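Local coordinates for protein putative fructose-bisphosphate aldolase (Coccidioides immitis, PDB 3PM6) that is a putative class II aldolase of the TIM-barrel clan, a zinc-containing protein whose bound metal ion is held by three histidines, at residues L188-H196 with V204-Q212; Y35-I44 with L70-A81. One frame throughout, in Å; residues are numbered along the deposited sequence.

Overall arrangement
Both contacts belong to one closed eight-stranded parallel barrel and come in series along the chain, contact 2 before contact 1. Contact 2 (35-44 with 70-81) joins helix 37-49, which follows strand 29-33, to helix 69-80, which comes after strand 54-58 and the short helix 60-66. Contact 1 (188-196 with 204-212) folds the loop after strand 187-188 against the start of helix 208-218. Their centres are about 30 Å apart, on opposite sides of the chain's centre, and their nearest atoms about 10 Å. Contact 1 carries H196 of the zinc site; contact 2 is packing on the barrel's outer layer that also meets the second subunit, though Y35's side chain lies about 10 Å from the zinc.

Contact 1 (L188-H196 with V204-Q212); sequences LAPAFGNVH and VQLDYERLQ. With ZN (zinc ion), chain S.
G193 packs its backbone against L206, the CA atoms 4.6 Å apart, and has a positive phi that, with the preceding carbonyl close by, suits glycine; its CA lies against Q205 O at 3.8 Å. Just before it, F192 O receives the N-H of D207 at 2.9 Å, a straight bond at 166°. A water extends this backbone join by donating to G193 O and accepting from Q205 N. The F192 ring turns in toward the start of the helix, its CG set between backbone N and carbonyl carbon (chi1 66°). L211 CD1 stands over one face, 4.2 Å from the centroid and 6° off the normal, a CH-pi contact; its other methyl, CD2, reaches ring atom CE2 at 3.8 Å. L206 comes obliquely with its CB at that same atom, and rests its CD2 methyl against N194 N and G193 C in van der Waals contact. This loop follows barrel strand 187-188 and leads to H196, whose NE2 binds the zinc at 2.2 Å beside H91 and H227, as expected of a metal-dependent TIM-barrel aldolase. Between ring and metal, N194 folds back so that its OD1 takes the N-H of F192 at 3.0 Å, while its ND2 bonds to H227 O; one amide thus ties the F192 turn to a zinc ligand's backbone. D207 N-caps helix 208-218, OD1 accepting R210 N from above the carboxylate plane. R210 lays CD against F192 CB, forms a salt bridge with D207 OD2 through a weak NE hydrogen bond (3.3 Å), and gives NH1 to T172 O.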
ATOM      1  N   LEU A 188      10.137  10.364 -24.358  1.00 17.24           N
ATOM      2  CA  LEU A 188      11.155   9.460 -24.877  1.00 18.16           C
ATOM      3  C   LEU A 188      12.228   9.245 -23.820  1.00 17.80           C
ATOM      4  O   LEU A 188      12.633  10.191 -23.170  1.00 18.29           O
ATOM      5  CB  LEU A 188      11.827  10.055 -26.131  1.00 19.97           C
ATOM      6  CG  LEU A 188      11.174   9.894 -27.516  1.00 22.02           C
ATOM      7  CD1 LEU A 188      12.070  10.433 -28.607  1.00 21.00           C
ATOM      8  CD2 LEU A 188      10.866   8.421 -27.806  1.00 24.87           C
ATOM      9  N   ALA A 189      12.669   7.993 -23.658  1.00 17.58           N
ATOM     10  CA  ALA A 189      13.731   7.603 -22.735  1.00 16.53           C
ATOM     11  C   ALA A 189      14.939   7.267 -23.578  1.00 17.15           C
ATOM     12  O   ALA A 189      15.032   6.158 -24.111  1.00 17.49           O
ATOM     13  CB  ALA A 189      13.302   6.372 -21.931  1.00 15.71           C
ATOM     14  N   PRO A 190      15.857   8.237 -23.747  1.00 17.15           N
ATOM     15  CA  PRO A 190      16.945   7.903 -24.660  1.00 16.86           C
ATOM     16  C   PRO A 190      18.027   7.046 -24.009  1.00 16.57           C
ATOM     17  O   PRO A 190      18.265   7.144 -22.810  1.00 16.14           O
ATOM     18  CB  PRO A 190      17.500   9.281 -25.090  1.00 17.83           C
ATOM     19  CG  PRO A 190      17.076  10.286 -23.942  1.00 17.82           C
ATOM     20  CD  PRO A 190      15.773   9.682 -23.402  1.00 16.87           C
ATOM     21  N   ALA A 191      18.661   6.206 -24.821  1.00 16.55           N
ATOM     22  CA  ALA A 191      19.887   5.482 -24.461  1.00 16.19           C
ATOM     23  C   ALA A 191      21.097   6.313 -24.923  1.00 16.38           C
ATOM     24  O   ALA A 191      21.307   6.507 -26.114  1.00 17.49           O
ATOM     25  CB  ALA A 191      19.898   4.097 -25.113  1.00 14.85           C
ATOM     26  N   PHE A 192      21.887   6.826 -23.991  1.00 16.78           N
ATOM     27  CA  PHE A 192      22.991   7.682 -24.393  1.00 17.28           C
ATOM     28  C   PHE A 192      24.203   7.455 -23.509  1.00 17.89           C
ATOM     29  O   PHE A 192      24.985   8.365 -23.310  1.00 18.82           O
ATOM     30  CB  PHE A 192      22.560   9.163 -24.456  1.00 17.23           C
ATOM     31  CG  PHE A 192      22.203   9.766 -23.119  1.00 17.93           C
ATOM     32  CD1 PHE A 192      20.986   9.458 -22.505  1.00 16.10           C
ATOM     33  CD2 PHE A 192      23.081  10.669 -22.486  1.00 17.53           C
ATOM     34  CE1 PHE A 192      20.646  10.006 -21.271  1.00 15.67           C
ATOM     35  CE2 PHE A 192      22.747  11.258 -21.236  1.00 19.21           C
ATOM     36  CZ  PHE A 192      21.540  10.921 -20.623  1.00 18.53           C
ATOM     37  N   GLY A 193      24.347   6.227 -22.996  1.00 18.09           N
ATOM     38  CA  GLY A 193      25.458   5.844 -22.106  1.00 18.12           C
ATOM     39  C   GLY A 193      24.994   5.480 -20.699  1.00 18.09           C
ATOM     40  O   GLY A 193      25.729   4.843 -19.925  1.00 17.49           O
ATOM     41  N   ASN A 194      23.775   5.883 -20.357  1.00 17.15           N
ATOM     42  CA  ASN A 194      23.164   5.453 -19.108  1.00 17.80           C
ATOM     43  C   ASN A 194      22.886   3.930 -19.101  1.00 18.06           C
ATOM     44  O   ASN A 194      22.813   3.292 -20.163  1.00 17.65           O
ATOM     45  CB  ASN A 194      21.915   6.266 -18.772  1.00 16.97           C
ATOM     46  CG  ASN A 194      20.923   6.332 -19.913  1.00 17.36           C
ATOM     47  OD1 ASN A 194      21.278   6.188 -21.087  1.00 18.17           O
ATOM     48  ND2 ASN A 194      19.666   6.581 -19.574  1.00 16.30           N
ATOM     49  N   VAL A 195      22.793   3.370 -17.896  1.00 17.95           N
ATOM     50  CA  VAL A 195      22.724   1.921 -17.666  1.00 19.04           C
ATOM     51  C   VAL A 195      21.816   1.752 -16.452  1.00 19.39           C
ATOM     52  O   VAL A 195      21.862   2.548 -15.476  1.00 20.17           O
ATOM     53  CB  VAL A 195      24.158   1.328 -17.357  1.00 19.67           C
ATOM     54  CG1 VAL A 195      24.085   0.036 -16.641  1.00 22.06           C
ATOM     55  CG2 VAL A 195      24.963   1.114 -18.592  1.00 20.47           C
ATOM     56  N   HIS A 196      20.943   0.756 -16.509  1.00 18.88           N
ATOM     57  CA  HIS A 196      20.223   0.326 -15.310  1.00 17.53           C
ATOM     58  C   HIS A 196      21.160  -0.464 -14.410  1.00 17.45           C
ATOM     59  O   HIS A 196      21.969  -1.244 -14.898  1.00 17.11           O
ATOM     60  CB  HIS A 196      19.020  -0.545 -15.688  1.00 16.78           C
ATOM     61  CG  HIS A 196      17.889   0.218 -16.291  1.00 15.71           C
ATOM     62  ND1 HIS A 196      17.324  -0.119 -17.506  1.00 14.88           N
ATOM     63  CD2 HIS A 196      17.220   1.313 -15.855  1.00 12.89           C
ATOM     64  CE1 HIS A 196      16.337   0.717 -17.773  1.00 12.92           C
ATOM     65  NE2 HIS A 196      16.259   1.599 -16.794  1.00 13.81           N
ATOM     66  N   VAL A 204      30.106   6.343 -14.546  1.00 23.43           N
ATOM     67  CA  VAL A 204      29.074   6.971 -15.384  1.00 22.58           C
ATOM     68  C   VAL A 204      29.771   7.696 -16.530  1.00 23.86           C
ATOM     69  O   VAL A 204      30.560   8.606 -16.286  1.00 23.94           O
ATOM     70  CB  VAL A 204      28.264   7.989 -14.567  1.00 22.57           C
ATOM     71  CG1 VAL A 204      27.305   8.786 -15.451  1.00 20.19           C
ATOM     72  CG2 VAL A 204      27.508   7.301 -13.415  1.00 21.98           C
ATOM     73  N   GLN A 205      29.505   7.266 -17.774  1.00 23.70           N
ATOM     74  CA  GLN A 205      30.091   7.886 -18.976  1.00 23.80           C
ATOM     75  C   GLN A 205      28.996   8.239 -19.972  1.00 23.63           C
ATOM     76  O   GLN A 205      28.659   7.436 -20.807  1.00 24.12           O
ATOM     77  CB  GLN A 205      31.140   6.968 -19.650  1.00 24.26           C
ATOM     78  CG  GLN A 205      32.321   6.534 -18.752  1.00 23.78           C
ATOM     79  CD  GLN A 205      33.094   7.693 -18.106  1.00 24.87           C
ATOM     80  OE1 GLN A 205      33.052   8.849 -18.559  1.00 26.10           O
ATOM     81  NE2 GLN A 205      33.814   7.378 -17.036  1.00 22.97           N
ATOM     82  N   LEU A 206      28.426   9.434 -19.860  1.00 23.41           N
ATOM     83  CA  LEU A 206      27.300   9.820 -20.686  1.00 23.58           C
ATOM     84  C   LEU A 206      27.768  10.580 -21.921  1.00 24.23           C
ATOM     85  O   LEU A 206      28.777  11.317 -21.902  1.00 24.03           O
ATOM     86  CB  LEU A 206      26.257  10.636 -19.884  1.00 23.31           C
ATOM     87  CG  LEU A 206      25.840  10.082 -18.513  1.00 22.05           C
ATOM     88  CD1 LEU A 206      24.862  10.996 -17.799  1.00 17.06           C
ATOM     89  CD2 LEU A 206      25.298   8.627 -18.612  1.00 19.97           C
ATOM     90  N   ASP A 207      27.045  10.369 -23.005  1.00 23.64           N
ATOM     91  CA  ASP A 207      27.339  11.055 -24.252  1.00 24.50           C
ATOM     92  C   ASP A 207      26.388  12.242 -24.313  1.00 24.13           C
ATOM     93  O   ASP A 207      25.276  12.143 -24.848  1.00 22.63           O
ATOM     94  CB  ASP A 207      27.147  10.088 -25.415  1.00 24.74           C
ATOM     95  CG  ASP A 207      27.602  10.653 -26.754  1.00 27.34           C
ATOM     96  OD1 ASP A 207      27.829  11.879 -26.887  1.00 28.79           O
ATOM     97  OD2 ASP A 207      27.669   9.843 -27.701  1.00 28.89           O
ATOM     98  N   TYR A 208      26.820  13.353 -23.716  1.00 24.07           N
ATOM     99  CA  TYR A 208      25.995  14.570 -23.634  1.00 24.32           C
ATOM    100  C   TYR A 208      25.741  15.158 -25.007  1.00 25.35           C
ATOM    101  O   TYR A 208      24.679  15.729 -25.264  1.00 26.25           O
ATOM    102  CB  TYR A 208      26.652  15.603 -22.728  1.00 24.48           C
ATOM    103  CG  TYR A 208      26.745  15.166 -21.280  1.00 23.19           C
ATOM    104  CD1 TYR A 208      25.600  15.144 -20.477  1.00 23.86           C
ATOM    105  CD2 TYR A 208      27.967  14.761 -20.717  1.00 22.59           C
ATOM    106  CE1 TYR A 208      25.652  14.751 -19.142  1.00 21.25           C
ATOM    107  CE2 TYR A 208      28.044  14.383 -19.376  1.00 21.99           C
ATOM    108  CZ  TYR A 208      26.862  14.368 -18.601  1.00 20.98           C
ATOM    109  OH  TYR A 208      26.871  13.979 -17.287  1.00 17.65           O
ATOM    110  N   GLU A 209      26.713  14.996 -25.899  1.00 26.26           N
ATOM    111  CA  GLU A 209      26.570  15.447 -27.287  1.00 27.88           C
ATOM    112  C   GLU A 209      25.421  14.715 -27.987  1.00 26.65           C
ATOM    113  O   GLU A 209      24.568  15.353 -28.600  1.00 26.47           O
ATOM    114  CB  GLU A 209      27.893  15.301 -28.060  1.00 28.18           C
ATOM    115  CG  GLU A 209      28.890  16.421 -27.709  1.00 33.32           C
ATOM    116  CD  GLU A 209      30.287  16.171 -28.276  1.00 39.52           C
ATOM    117  OE1 GLU A 209      30.432  15.260 -29.133  1.00 43.03           O
ATOM    118  OE2 GLU A 209      31.239  16.891 -27.879  1.00 41.91           O
ATOM    119  N   ARG A 210      25.399  13.383 -27.865  1.00 26.16           N
ATOM    120  CA  ARG A 210      24.306  12.568 -28.384  1.00 25.21           C
ATOM    121  C   ARG A 210      22.978  13.094 -27.819  1.00 24.99           C
ATOM    122  O   ARG A 210      22.026  13.346 -28.563  1.00 25.18           O
ATOM    123  CB  ARG A 210      24.512  11.103 -27.984  1.00 25.17           C
ATOM    124  CG  ARG A 210      23.449  10.139 -28.485  1.00 24.06           C
ATOM    125  CD  ARG A 210      23.793   8.702 -28.069  1.00 22.96           C
ATOM    126  NE  ARG A 210      24.979   8.206 -28.766  1.00 21.38           N
ATOM    127  CZ  ARG A 210      24.964   7.660 -29.990  1.00 22.19           C
ATOM    128  NH1 ARG A 210      23.815   7.533 -30.654  1.00 19.81           N
ATOM    129  NH2 ARG A 210      26.106   7.234 -30.545  1.00 15.86           N
ATOM    130  N   LEU A 211      22.944  13.302 -26.506  1.00 23.32           N
ATOM    131  CA  LEU A 211      21.756  13.804 -25.846  1.00 22.39           C
ATOM    132  C   LEU A 211      21.266  15.122 -26.446  1.00 22.74           C
ATOM    133  O   LEU A 211      20.103  15.215 -26.791  1.00 22.73           O
ATOM    134  CB  LEU A 211      21.989  13.943 -24.330  1.00 20.61           C
ATOM    135  CG  LEU A 211      20.778  14.399 -23.545  1.00 18.19           C
ATOM    136  CD1 LEU A 211      19.632  13.386 -23.783  1.00 15.44           C
ATOM    137  CD2 LEU A 211      21.127  14.569 -22.032  1.00 13.32           C
ATOM    138  N   GLN A 212      22.144  16.132 -26.586  1.00 24.28           N
ATOM    139  CA  GLN A 212      21.722  17.443 -27.160  1.00 24.95           C
ATOM    140  C   GLN A 212      21.226  17.257 -28.602  1.00 24.52           C
ATOM    141  O   GLN A 212      20.197  17.812 -28.954  1.00 24.74           O
ATOM    142  CB  GLN A 212      22.786  18.569 -26.987  1.00 25.74           C
ATOM    143  CG  GLN A 212      22.440  20.046 -27.521  1.00 29.43           C
ATOM    144  CD  GLN A 212      21.050  20.690 -27.082  1.00 31.38           C
ATOM    145  OE1 GLN A 212      20.210  20.970 -27.931  1.00 38.99           O
ATOM    146  NE2 GLN A 212      20.856  20.955 -25.816  1.00 25.21           N
TER
HETATM  147 ZN    ZN S 319      14.542   2.774 -16.088  1.00 20.80          ZN
HETATM  148  O   HOH W   1      28.131   5.037 -18.948  1.00 24.05           O

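Contact 2 (Y35-I44 with L70-A81)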
ATOM      1  N   TYR A  35       7.850   0.159  -4.298  1.00 15.21           N
ATOM      2  CA  TYR A  35       7.366  -1.228  -4.247  1.00 16.16           C
ATOM      3  C   TYR A  35       6.333  -1.433  -3.157  1.00 16.52           C
ATOM      4  O   TYR A  35       5.851  -2.564  -2.954  1.00 16.85           O
ATOM      5  CB  TYR A  35       8.503  -2.200  -3.910  1.00 16.90           C
ATOM      6  CG  TYR A  35       9.629  -2.220  -4.900  1.00 17.35           C
ATOM      7  CD1 TYR A  35       9.602  -3.058  -6.019  1.00 16.77           C
ATOM      8  CD2 TYR A  35      10.733  -1.399  -4.708  1.00 17.69           C
ATOM      9  CE1 TYR A  35      10.688  -3.071  -6.919  1.00 17.80           C
ATOM     10  CE2 TYR A  35      11.780  -1.400  -5.583  1.00 18.98           C
ATOM     11  CZ  TYR A  35      11.771  -2.240  -6.671  1.00 17.65           C
ATOM     12  OH  TYR A  35      12.855  -2.156  -7.510  1.00 18.66           O
ATOM     13  N   ASN A  36       6.021  -0.357  -2.442  1.00 15.74           N
ATOM     14  CA  ASN A  36       5.302  -0.474  -1.210  1.00 16.86           C
ATOM     15  C   ASN A  36       4.723   0.860  -0.724  1.00 17.07           C
ATOM     16  O   ASN A  36       5.069   1.962  -1.210  1.00 16.33           O
ATOM     17  CB  ASN A  36       6.200  -1.122  -0.135  1.00 17.40           C
ATOM     18  CG  ASN A  36       7.556  -0.442  -0.017  1.00 18.34           C
ATOM     19  OD1 ASN A  36       7.650   0.786   0.087  1.00 20.73           O
ATOM     20  ND2 ASN A  36       8.612  -1.240  -0.056  1.00 17.46           N
ATOM     21  N   LEU A  37       3.796   0.735   0.208  1.00 17.41           N
ATOM     22  CA  LEU A  37       3.139   1.887   0.810  1.00 18.19           C
ATOM     23  C   LEU A  37       4.132   2.805   1.520  1.00 18.02           C
ATOM     24  O   LEU A  37       3.956   4.004   1.486  1.00 19.35           O
ATOM     25  CB  LEU A  37       2.049   1.418   1.794  1.00 18.75           C
ATOM     26  CG  LEU A  37       1.319   2.370   2.746  1.00 21.24           C
ATOM     27  CD1 LEU A  37       0.794   3.593   2.060  1.00 24.80           C
ATOM     28  CD2 LEU A  37       0.156   1.627   3.359  1.00 26.27           C
ATOM     29  N   GLU A  38       5.172   2.261   2.148  1.00 18.08           N
ATOM     30  CA  GLU A  38       6.181   3.119   2.739  1.00 19.31           C
ATOM     31  C   GLU A  38       6.788   4.070   1.690  1.00 18.18           C
ATOM     32  O   GLU A  38       7.037   5.236   1.971  1.00 18.54           O
ATOM     33  CB  GLU A  38       7.290   2.310   3.428  1.00 19.69           C
ATOM     34  CG  GLU A  38       6.818   1.487   4.614  1.00 23.11           C
ATOM     35  CD  GLU A  38       6.520   0.028   4.263  1.00 26.32           C
ATOM     36  OE1 GLU A  38       5.969  -0.234   3.171  1.00 27.97           O
ATOM     37  OE2 GLU A  38       6.820  -0.853   5.093  1.00 27.52           O
ATOM     38  N   GLY A  39       7.052   3.552   0.496  1.00 17.74           N
ATOM     39  CA  GLY A  39       7.639   4.366  -0.559  1.00 16.72           C
ATOM     40  C   GLY A  39       6.656   5.400  -1.075  1.00 16.05           C
ATOM     41  O   GLY A  39       7.049   6.527  -1.374  1.00 15.98           O
ATOM     42  N   ILE A  40       5.378   5.012  -1.176  1.00 16.51           N
ATOM     43  CA  ILE A  40       4.299   5.930  -1.578  1.00 16.43           C
ATOM     44  C   ILE A  40       4.245   7.092  -0.557  1.00 17.40           C
ATOM     45  O   ILE A  40       4.228   8.258  -0.934  1.00 16.93           O
ATOM     46  CB  ILE A  40       2.934   5.174  -1.712  1.00 17.35           C
ATOM     47  CG1 ILE A  40       2.948   4.204  -2.912  1.00 17.20           C
ATOM     48  CG2 ILE A  40       1.738   6.141  -1.759  1.00 14.24           C
ATOM     49  CD1 ILE A  40       1.925   3.070  -2.813  1.00 18.33           C
ATOM     50  N   LEU A  41       4.278   6.764   0.728  1.00 18.05           N
ATOM     51  CA  LEU A  41       4.179   7.791   1.773  1.00 19.67           C
ATOM     52  C   LEU A  41       5.410   8.669   1.758  1.00 19.67           C
ATOM     53  O   LEU A  41       5.288   9.895   1.868  1.00 21.21           O
ATOM     54  CB  LEU A  41       3.999   7.170   3.165  1.00 19.21           C
ATOM     55  CG  LEU A  41       2.581   6.655   3.374  1.00 22.20           C
ATOM     56  CD1 LEU A  41       2.421   5.995   4.743  1.00 24.78           C
ATOM     57  CD2 LEU A  41       1.578   7.805   3.205  1.00 25.38           C
ATOM     58  N   ALA A  42       6.582   8.050   1.619  1.00 18.82           N
ATOM     59  CA  ALA A  42       7.838   8.815   1.508  1.00 18.84           C
ATOM     60  C   ALA A  42       7.781   9.850   0.396  1.00 18.55           C
ATOM     61  O   ALA A  42       8.213  11.003   0.589  1.00 19.01           O
ATOM     62  CB  ALA A  42       9.058   7.871   1.343  1.00 17.89           C
ATOM     63  N   ILE A  43       7.233   9.470  -0.760  1.00 17.81           N
ATOM     64  CA  ILE A  43       7.123  10.413  -1.884  1.00 17.66           C
ATOM     65  C   ILE A  43       6.139  11.565  -1.643  1.00 18.13           C
ATOM     66  O   ILE A  43       6.478  12.718  -1.902  1.00 18.22           O
ATOM     67  CB  ILE A  43       6.703   9.735  -3.218  1.00 17.68           C
ATOM     68  CG1 ILE A  43       7.787   8.765  -3.709  1.00 16.71           C
ATOM     69  CG2 ILE A  43       6.420  10.796  -4.284  1.00 16.85           C
ATOM     70  CD1 ILE A  43       7.209   7.675  -4.655  1.00 12.84           C
ATOM     71  N   ILE A  44       4.923  11.250  -1.204  1.00 19.00           N
ATOM     72  CA  ILE A  44       3.919  12.278  -0.890  1.00 20.33           C
ATOM     73  C   ILE A  44       4.479  13.254   0.150  1.00 20.03           C
ATOM     74  O   ILE A  44       4.314  14.437   0.003  1.00 20.73           O
ATOM     75  CB  ILE A  44       2.601  11.684  -0.291  1.00 20.94           C
ATOM     76  CG1 ILE A  44       2.005  10.562  -1.172  1.00 23.55           C
ATOM     77  CG2 ILE A  44       1.581  12.808  -0.050  1.00 22.07           C
ATOM     78  CD1 ILE A  44       1.780  10.937  -2.594  1.00 25.41           C
ATOM     79  N   LEU A  70      -1.820  -1.857  -4.902  1.00 25.47           N
ATOM     80  CA  LEU A  70      -0.835  -0.778  -4.870  1.00 22.95           C
ATOM     81  C   LEU A  70      -1.242   0.317  -5.823  1.00 21.74           C
ATOM     82  O   LEU A  70      -1.033   1.504  -5.543  1.00 21.00           O
ATOM     83  CB  LEU A  70       0.556  -1.298  -5.239  1.00 22.22           C
ATOM     84  CG  LEU A  70       1.295  -1.913  -4.073  1.00 21.16           C
ATOM     85  CD1 LEU A  70       2.504  -2.695  -4.536  1.00 19.72           C
ATOM     86  CD2 LEU A  70       1.705  -0.792  -3.093  1.00 19.75           C
ATOM     87  N   VAL A  71      -1.800  -0.080  -6.968  1.00 20.32           N
ATOM     88  CA  VAL A  71      -2.219   0.885  -7.982  1.00 19.49           C
ATOM     89  C   VAL A  71      -3.245   1.838  -7.341  1.00 20.94           C
ATOM     90  O   VAL A  71      -3.092   3.062  -7.431  1.00 20.85           O
ATOM     91  CB  VAL A  71      -2.802   0.192  -9.231  1.00 18.87           C
ATOM     92  CG1 VAL A  71      -3.390   1.183 -10.223  1.00 19.67           C
ATOM     93  CG2 VAL A  71      -1.780  -0.651  -9.897  1.00 18.48           C
ATOM     94  N   ARG A  72      -4.256   1.261  -6.671  1.00 21.70           N
ATOM     95  CA  ARG A  72      -5.365   2.008  -6.081  1.00 22.83           C
ATOM     96  C   ARG A  72      -4.889   2.883  -4.912  1.00 23.64           C
ATOM     97  O   ARG A  72      -5.262   4.043  -4.808  1.00 24.45           O
ATOM     98  CB  ARG A  72      -6.476   1.051  -5.608  1.00 22.59           C
ATOM     99  N   THR A  73      -4.075   2.313  -4.036  1.00 24.11           N
ATOM    100  CA  THR A  73      -3.448   3.062  -2.948  1.00 24.05           C
ATOM    101  C   THR A  73      -2.644   4.242  -3.481  1.00 23.59           C
ATOM    102  O   THR A  73      -2.820   5.350  -3.023  1.00 23.52           O
ATOM    103  CB  THR A  73      -2.509   2.172  -2.137  1.00 23.92           C
ATOM    104  OG1 THR A  73      -3.224   0.996  -1.729  1.00 23.88           O
ATOM    105  CG2 THR A  73      -1.986   2.918  -0.902  1.00 23.29           C
ATOM    106  N   ALA A  74      -1.775   3.999  -4.462  1.00 23.71           N
ATOM    107  CA  ALA A  74      -0.929   5.075  -5.049  1.00 22.75           C
ATOM    108  C   ALA A  74      -1.745   6.112  -5.797  1.00 22.43           C
ATOM    109  O   ALA A  74      -1.464   7.314  -5.696  1.00 22.15           O
ATOM    110  CB  ALA A  74       0.174   4.501  -5.958  1.00 21.57           C
ATOM    111  N   ALA A  75      -2.743   5.664  -6.559  1.00 22.21           N
ATOM    112  CA  ALA A  75      -3.533   6.623  -7.367  1.00 23.17           C
ATOM    113  C   ALA A  75      -4.284   7.556  -6.426  1.00 24.02           C
ATOM    114  O   ALA A  75      -4.382   8.778  -6.658  1.00 24.14           O
ATOM    115  CB  ALA A  75      -4.518   5.912  -8.290  1.00 23.25           C
ATOM    116  N   SER A  76      -4.785   6.966  -5.350  1.00 24.00           N
ATOM    117  CA  SER A  76      -5.528   7.709  -4.360  1.00 26.23           C
ATOM    118  C   SER A  76      -4.621   8.690  -3.606  1.00 25.51           C
ATOM    119  O   SER A  76      -4.947   9.869  -3.505  1.00 26.90           O
ATOM    120  CB  SER A  76      -6.238   6.730  -3.410  1.00 26.14           C
ATOM    121  OG  SER A  76      -6.775   7.449  -2.338  1.00 31.24           O
ATOM    122  N   ALA A  77      -3.474   8.222  -3.111  1.00 24.92           N
ATOM    123  CA  ALA A  77      -2.490   9.120  -2.510  1.00 24.87           C
ATOM    124  C   ALA A  77      -2.167  10.319  -3.428  1.00 25.14           C
ATOM    125  O   ALA A  77      -2.025  11.445  -2.936  1.00 24.03           O
ATOM    126  CB  ALA A  77      -1.211   8.363  -2.141  1.00 24.35           C
ATOM    127  N   CYS A  78      -2.050  10.067  -4.740  1.00 24.80           N
ATOM    128  CA  CYS A  78      -1.768  11.116  -5.730  1.00 25.84           C
ATOM    129  C   CYS A  78      -2.815  12.219  -5.711  1.00 27.32           C
ATOM    130  O   CYS A  78      -2.462  13.402  -5.643  1.00 27.72           O
ATOM    131  CB  CYS A  78      -1.687  10.543  -7.172  1.00 25.16           C
ATOM    132  SG  CYS A  78      -0.201   9.665  -7.534  0.76 26.01           S
ATOM    133  N   ARG A  79      -4.084  11.812  -5.817  1.00 28.92           N
ATOM    134  CA  ARG A  79      -5.242  12.704  -5.815  1.00 31.49           C
ATOM    135  C   ARG A  79      -5.314  13.576  -4.576  1.00 31.94           C
ATOM    136  O   ARG A  79      -5.610  14.752  -4.691  1.00 33.27           O
ATOM    137  CB  ARG A  79      -6.566  11.931  -5.932  1.00 32.13           C
ATOM    138  CG  ARG A  79      -6.752  11.118  -7.230  1.00 35.47           C
ATOM    139  CD  ARG A  79      -6.675  11.972  -8.498  1.00 40.23           C
ATOM    140  NE  ARG A  79      -6.279  11.185  -9.674  1.00 44.09           N
ATOM    141  CZ  ARG A  79      -7.056  10.929 -10.730  1.00 47.07           C
ATOM    142  NH1 ARG A  79      -8.311  11.380 -10.781  1.00 48.44           N
ATOM    143  NH2 ARG A  79      -6.571  10.214 -11.750  1.00 47.05           N
ATOM    144  N   ALA A  80      -5.034  12.990  -3.410  1.00 31.37           N
ATOM    145  CA  ALA A  80      -5.182  13.664  -2.125  1.00 31.12           C
ATOM    146  C   ALA A  80      -4.021  14.600  -1.773  1.00 30.38           C
ATOM    147  O   ALA A  80      -4.104  15.354  -0.795  1.00 31.27           O
ATOM    148  CB  ALA A  80      -5.371  12.629  -1.016  1.00 30.90           C
ATOM    149  N   ALA A  81      -2.946  14.549  -2.554  1.00 28.70           N
ATOM    150  CA  ALA A  81      -1.737  15.332  -2.286  1.00 27.18           C
ATOM    151  C   ALA A  81      -2.002  16.804  -2.572  1.00 26.77           C
ATOM    152  O   ALA A  81      -2.805  17.094  -3.459  1.00 26.62           O
ATOM    153  CB  ALA A  81      -0.591  14.817  -3.158  1.00 26.35           C
TER
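I40 is a knob in a hole made by L70, T73, A74 and A77, where two neighbouring outer helices of the TIM barrel run side by side. Over the short segments, helices 37-44 and 70-80 point the same way within 12° and their axes approach to 10.4 Å, as neighbouring outer helices of a beta/alpha barrel do. The two branches of I40 fill different parts of the hollow. A chi1 of -69° sets CG1 beside the backbone N and CG2 anti to it; with the CG1 branch extended (chi2 158°), CD1 reaches between A74 CB and L70 CD2, 3.9 Å from each, while CG2 bears on A77 CB at 3.7 Å. Alanine methyls give the floor here a low relief; L70 closes the N-terminal end and T73 CG2 forms one flank, with A74 CB on the other and A77 beyond.

One turn on, I44 repeats the bump. Its CD1 settles over A77, 4.0 Å from CB, and CG2 lies 4.3 Å from A81 CB. A77 CB is therefore a small bump between the two isoleucines. At the other end L37 crosses T73 at about a right angle, its CD1 touching T73 CG2 at 4.1 Å, and L37 also packs on L70 of the second subunit. T73 OG1 bonds to L69 O and to T73 OG1 of that subunit, which places this end of the groove at the dimer interface. Beneath, A74 rests on L87, and I44 and C78 on I85 and I56 of the barrel strands. N36 caps helix 37-49 through OD1 to G39 N, and L70 CD1 closes the groove against Y35 O at 3.7 Å.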